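Side-chain contact in DUF3836 domain-containing protein (Parabacteroides distasonis ATCC 8503, PDB 4R03), which is of unknown function but belongs to the DUF3836 family, whose single-layer antiparallel beta sheet is thought to have evolved from beta-hairpin repeats: residues Lys48-Asp53 with Trp59-Gln64. Sequence-based numbering, arbitrary orientation.
With PO4 (phosphate ion), chain D.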
ATOM      1  N   LYS A  48      -2.035  -2.961   1.868  1.00 11.59           N
ATOM      2  CA  LYS A  48      -1.144  -4.052   1.511  1.00 12.51           C
ATOM      3  C   LYS A  48      -0.465  -3.755   0.204  1.00 13.89           C
ATOM      4  O   LYS A  48      -1.120  -3.268  -0.730  1.00 14.29           O
ATOM      5  CB  LYS A  48      -1.894  -5.337   1.386  1.00 16.37           C
ATOM      6  CG  LYS A  48      -2.261  -5.972   2.650  1.00 22.18           C
ATOM      7  CD  LYS A  48      -2.861  -7.371   2.298  1.00 27.11           C
ATOM      8  CE  LYS A  48      -3.438  -7.998   3.491  1.00 32.12           C
ATOM      9  NZ  LYS A  48      -3.796  -9.383   3.200  1.00 35.97           N
ATOM     10  N   ALA A  49       0.824  -3.978   0.141  1.00 11.26           N
ATOM     11  CA  ALA A  49       1.623  -3.760  -1.050  1.00 11.50           C
ATOM     12  C   ALA A  49       2.110  -5.137  -1.523  1.00 12.43           C
ATOM     13  O   ALA A  49       2.583  -5.957  -0.680  1.00 12.60           O
ATOM     14  CB  ALA A  49       2.797  -2.871  -0.807  1.00 12.60           C
ATOM     15  N   PHE A  50       2.023  -5.378  -2.834  1.00 11.22           N
ATOM     16  CA  PHE A  50       2.466  -6.596  -3.479  1.00 11.61           C
ATOM     17  C   PHE A  50       3.546  -6.274  -4.498  1.00 11.34           C
ATOM     18  O   PHE A  50       3.456  -5.266  -5.220  1.00 10.62           O
ATOM     19  CB  PHE A  50       1.301  -7.261  -4.203  1.00 10.84           C
ATOM     20  CG  PHE A  50       0.137  -7.632  -3.342  1.00 12.00           C
ATOM     21  CD1 PHE A  50      -0.776  -6.665  -2.915  1.00 13.18           C
ATOM     22  CD2 PHE A  50      -0.064  -8.960  -2.931  1.00 13.99           C
ATOM     23  CE1 PHE A  50      -1.849  -7.003  -2.123  1.00 13.80           C
ATOM     24  CE2 PHE A  50      -1.134  -9.276  -2.118  1.00 14.82           C
ATOM     25  CZ  PHE A  50      -2.024  -8.300  -1.718  1.00 14.74           C
ATOM     26  N   ARG A  51       4.539  -7.160  -4.600  1.00 12.15           N
ATOM     27  CA  ARG A  51       5.561  -7.087  -5.645  1.00 12.53           C
ATOM     28  C   ARG A  51       5.129  -8.022  -6.797  1.00 11.87           C
ATOM     29  O   ARG A  51       4.381  -8.987  -6.595  1.00 12.56           O
ATOM     30  CB  ARG A  51       6.941  -7.476  -5.115  1.00 15.42           C
ATOM     31  CG  ARG A  51       7.035  -8.908  -4.655  1.00 18.89           C
ATOM     32  CD  ARG A  51       8.486  -9.201  -4.115  1.00 20.80           C
ATOM     33  NE  ARG A  51       8.498 -10.559  -3.637  1.00 26.48           N
ATOM     34  CZ  ARG A  51       8.652 -11.618  -4.419  1.00 26.00           C
ATOM     35  NH1 ARG A  51       8.941 -11.471  -5.676  1.00 27.01           N
ATOM     36  NH2 ARG A  51       8.619 -12.845  -3.888  1.00 32.78           N
ATOM     37  N   TRP A  52       5.641  -7.731  -7.971  1.00 12.50           N
ATOM     38  CA  TRP A  52       5.348  -8.552  -9.156  1.00 12.42           C
ATOM     39  C   TRP A  52       6.503  -9.530  -9.295  1.00 12.37           C
ATOM     40  O   TRP A  52       7.648  -9.167  -9.596  1.00 13.08           O
ATOM     41  CB  TRP A  52       5.157  -7.737 -10.400  1.00 11.79           C
ATOM     42  CG  TRP A  52       4.811  -8.519 -11.587  1.00 12.50           C
ATOM     43  CD1 TRP A  52       5.625  -8.748 -12.641  1.00 14.93           C
ATOM     44  CD2 TRP A  52       3.572  -9.171 -11.870  1.00 12.53           C
ATOM     45  NE1 TRP A  52       4.975  -9.502 -13.570  1.00 14.74           N
ATOM     46  CE2 TRP A  52       3.703  -9.769 -13.141  1.00 13.33           C
ATOM     47  CE3 TRP A  52       2.361  -9.323 -11.188  1.00 14.30           C
ATOM     48  CZ2 TRP A  52       2.665 -10.482 -13.710  1.00 15.03           C
ATOM     49  CZ3 TRP A  52       1.359  -9.996 -11.753  1.00 14.46           C
ATOM     50  CH2 TRP A  52       1.524 -10.627 -12.995  1.00 15.58           C
ATOM     51  N   ASP A  53       6.189 -10.805  -9.112  1.00 13.57           N
ATOM     52  CA  ASP A  53       7.196 -11.857  -9.318  0.50 14.33           C
ATOM     53  C   ASP A  53       7.233 -12.280 -10.789  1.00 13.92           C
ATOM     54  O   ASP A  53       6.288 -12.822 -11.332  1.00 15.06           O
ATOM     55  CB  ASP A  53       6.901 -13.011  -8.378  0.50 14.94           C
ATOM     56  CG  ASP A  53       7.933 -14.114  -8.475  0.50 16.68           C
ATOM     57  OD1 ASP A  53       8.030 -14.672  -9.582  0.50 16.16           O
ATOM     58  OD2 ASP A  53       8.634 -14.361  -7.467  0.50 17.57           O
ATOM     59  N   TRP A  59       1.354 -11.561  -8.388  1.00 13.00           N
ATOM     60  CA  TRP A  59       1.514 -10.660  -7.262  1.00 12.65           C
ATOM     61  C   TRP A  59       1.804 -11.455  -5.998  1.00 14.16           C
ATOM     62  O   TRP A  59       1.056 -12.407  -5.667  1.00 15.56           O
ATOM     63  CB  TRP A  59       0.235  -9.848  -7.092  1.00 12.97           C
ATOM     64  CG  TRP A  59      -0.043  -8.857  -8.176  1.00 13.18           C
ATOM     65  CD1 TRP A  59      -1.101  -8.887  -9.034  1.00 13.42           C
ATOM     66  CD2 TRP A  59       0.695  -7.687  -8.499  1.00 12.22           C
ATOM     67  NE1 TRP A  59      -1.041  -7.832  -9.899  1.00 13.91           N
ATOM     68  CE2 TRP A  59       0.046  -7.067  -9.597  1.00 13.31           C
ATOM     69  CE3 TRP A  59       1.859  -7.100  -8.001  1.00 12.60           C
ATOM     70  CZ2 TRP A  59       0.557  -5.904 -10.212  1.00 12.62           C
ATOM     71  CZ3 TRP A  59       2.344  -5.920  -8.618  1.00 12.92           C
ATOM     72  CH2 TRP A  59       1.660  -5.348  -9.689  1.00 12.79           C
ATOM     73  N   VAL A  60       2.848 -11.060  -5.274  1.00 12.84           N
ATOM     74  CA  VAL A  60       3.262 -11.704  -4.034  1.00 13.63           C
ATOM     75  C   VAL A  60       3.255 -10.606  -2.940  1.00 13.66           C
ATOM     76  O   VAL A  60       3.786  -9.517  -3.155  1.00 13.54           O
ATOM     77  CB  VAL A  60       4.657 -12.278  -4.141  1.00 14.53           C
ATOM     78  CG1 VAL A  60       4.999 -13.016  -2.885  1.00 16.28           C
ATOM     79  CG2 VAL A  60       4.720 -13.230  -5.332  1.00 15.66           C
ATOM     80  N   PRO A  61       2.681 -10.914  -1.776  1.00 13.50           N
ATOM     81  CA  PRO A  61       2.684  -9.898  -0.716  1.00 14.22           C
ATOM     82  C   PRO A  61       4.073  -9.457  -0.345  1.00 13.18           C
ATOM     83  O   PRO A  61       5.029 -10.277  -0.328  1.00 14.25           O
ATOM     84  CB  PRO A  61       2.038 -10.593   0.487  1.00 15.05           C
ATOM     85  CG  PRO A  61       1.534 -11.834   0.025  1.00 17.12           C
ATOM     86  CD  PRO A  61       2.062 -12.166  -1.350  1.00 15.93           C
ATOM     87  N   PHE A  62       4.226  -8.151  -0.052  1.00 12.88           N
ATOM     88  CA  PHE A  62       5.467  -7.532   0.258  1.00 13.97           C
ATOM     89  C   PHE A  62       5.466  -6.859   1.632  1.00 13.73           C
ATOM     90  O   PHE A  62       6.311  -7.169   2.481  1.00 13.74           O
ATOM     91  CB  PHE A  62       5.904  -6.540  -0.853  1.00 16.86           C
ATOM     92  CG  PHE A  62       7.273  -6.024  -0.664  1.00 21.07           C
ATOM     93  CD1 PHE A  62       8.343  -6.898  -0.568  1.00 23.58           C
ATOM     94  CD2 PHE A  62       7.511  -4.697  -0.538  1.00 28.79           C
ATOM     95  CE1 PHE A  62       9.629  -6.449  -0.351  1.00 29.17           C
ATOM     96  CE2 PHE A  62       8.823  -4.221  -0.314  1.00 31.38           C
ATOM     97  CZ  PHE A  62       9.864  -5.107  -0.211  1.00 30.99           C
ATOM     98  N   TYR A  63       4.490  -5.987   1.880  1.00 12.34           N
ATOM     99  CA  TYR A  63       4.306  -5.378   3.203  1.00 12.91           C
ATOM    100  C   TYR A  63       2.887  -5.039   3.451  1.00 13.25           C
ATOM    101  O   TYR A  63       2.044  -5.016   2.543  1.00 13.17           O
ATOM    102  CB  TYR A  63       5.221  -4.162   3.438  1.00 14.11           C
ATOM    103  CG  TYR A  63       4.908  -2.885   2.642  1.00 14.76           C
ATOM    104  CD1 TYR A  63       3.770  -2.152   2.934  1.00 15.71           C
ATOM    105  CD2 TYR A  63       5.736  -2.438   1.655  1.00 16.82           C
ATOM    106  CE1 TYR A  63       3.475  -0.927   2.259  1.00 16.93           C
ATOM    107  CE2 TYR A  63       5.452  -1.201   0.977  1.00 16.94           C
ATOM    108  CZ  TYR A  63       4.334  -0.506   1.309  1.00 16.91           C
ATOM    109  OH  TYR A  63       3.974   0.678   0.634  1.00 21.41           O
ATOM    110  N   GLN A  64       2.581  -4.746   4.704  1.00 13.22           N
ATOM    111  CA  GLN A  64       1.241  -4.409   5.157  1.00 13.48           C
ATOM    112  C   GLN A  64       1.374  -3.282   6.191  1.00 14.83           C
ATOM    113  O   GLN A  64       2.205  -3.383   7.103  1.00 14.81           O
ATOM    114  CB  GLN A  64       0.541  -5.572   5.809  1.00 15.13           C
ATOM    115  CG  GLN A  64      -0.820  -5.249   6.336  1.00 17.36           C
ATOM    116  CD  GLN A  64      -1.446  -6.405   7.057  1.00 21.49           C
ATOM    117  OE1 GLN A  64      -1.042  -6.759   8.179  1.00 23.58           O
ATOM    118  NE2 GLN A  64      -2.441  -6.998   6.437  1.00 22.60           N
TER
HETATM  119  P   PO4 D 203      -3.197  -6.411 -12.496  0.50 26.44           P
HETATM  120  O1  PO4 D 203      -3.626  -6.080 -11.081  0.50 26.78           O
HETATM  121  O2  PO4 D 203      -2.235  -7.532 -12.394  0.50 26.39           O
HETATM  122  O3  PO4 D 203      -2.545  -5.237 -13.254  0.50 22.35           O
HETATM  123  O4  PO4 D 203      -4.426  -6.798 -13.286  0.50 31.40           O
HETATM  124  O   HOH W   1      -3.543  -9.578   6.212  1.00 44.68           O
HETATM  125  O   HOH W   2       7.457 -10.816  -1.024  1.00 24.68           O
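Ala49 and Tyr63 face each other in a hydrogen-bonded pair of the antiparallel hairpin formed by strands 44-53 and 58-69, neighbours in the sequentially ordered, all-antiparallel sheet of this chain; a classic beta bulge sets Phe62 and Tyr63 both opposite Ala49 and shifts the register by one residue. Ala49 N donates almost straight to Tyr63 O (2.9 Å), while Ala49 O takes two donors: Phe62 N at 2.8 Å, in the carbonyl plane, and Tyr63 N at 3.2 Å, tilted out of it. Beyond the bulge, Arg51 and Val60 satisfy each other's backbone N and O. Pro61 has no N-H to give; a water donates to its O and accepts from Arg51 NE.

On the Ala49 side of the sheet, Ala49 CB sits over the centre of the Tyr63 ring in a CH-pi contact, 3.5 Å from the ring centroid. Val60 CB lies over one face of the Arg51 guanidinium.

Trp52 and Trp59 share the other side in an edge-to-face pair, planes at 69°. Trp52 CE3 stands over the middle of the Trp59 indole, 3.6 Å from Trp59 CD2, put there by a chi1 of -178° that turns CG away from the backbone N. Both indole N-H groups have ligands probably from the crystallisation liquor: Trp52 NE1 donates to a bound citric acid molecule, Trp59 NE1 to a phosphate that Lys30 also binds. A leucine in place of Trp59 would probably leave the Trp52 edge without its aromatic face and the phosphate without its indole donor. At the other end of the pairing, Lys48 and Gln64 run side by side to one water, which accepts from Gln64 NE2 at 2.8 Å and only weakly from Lys48 NZ.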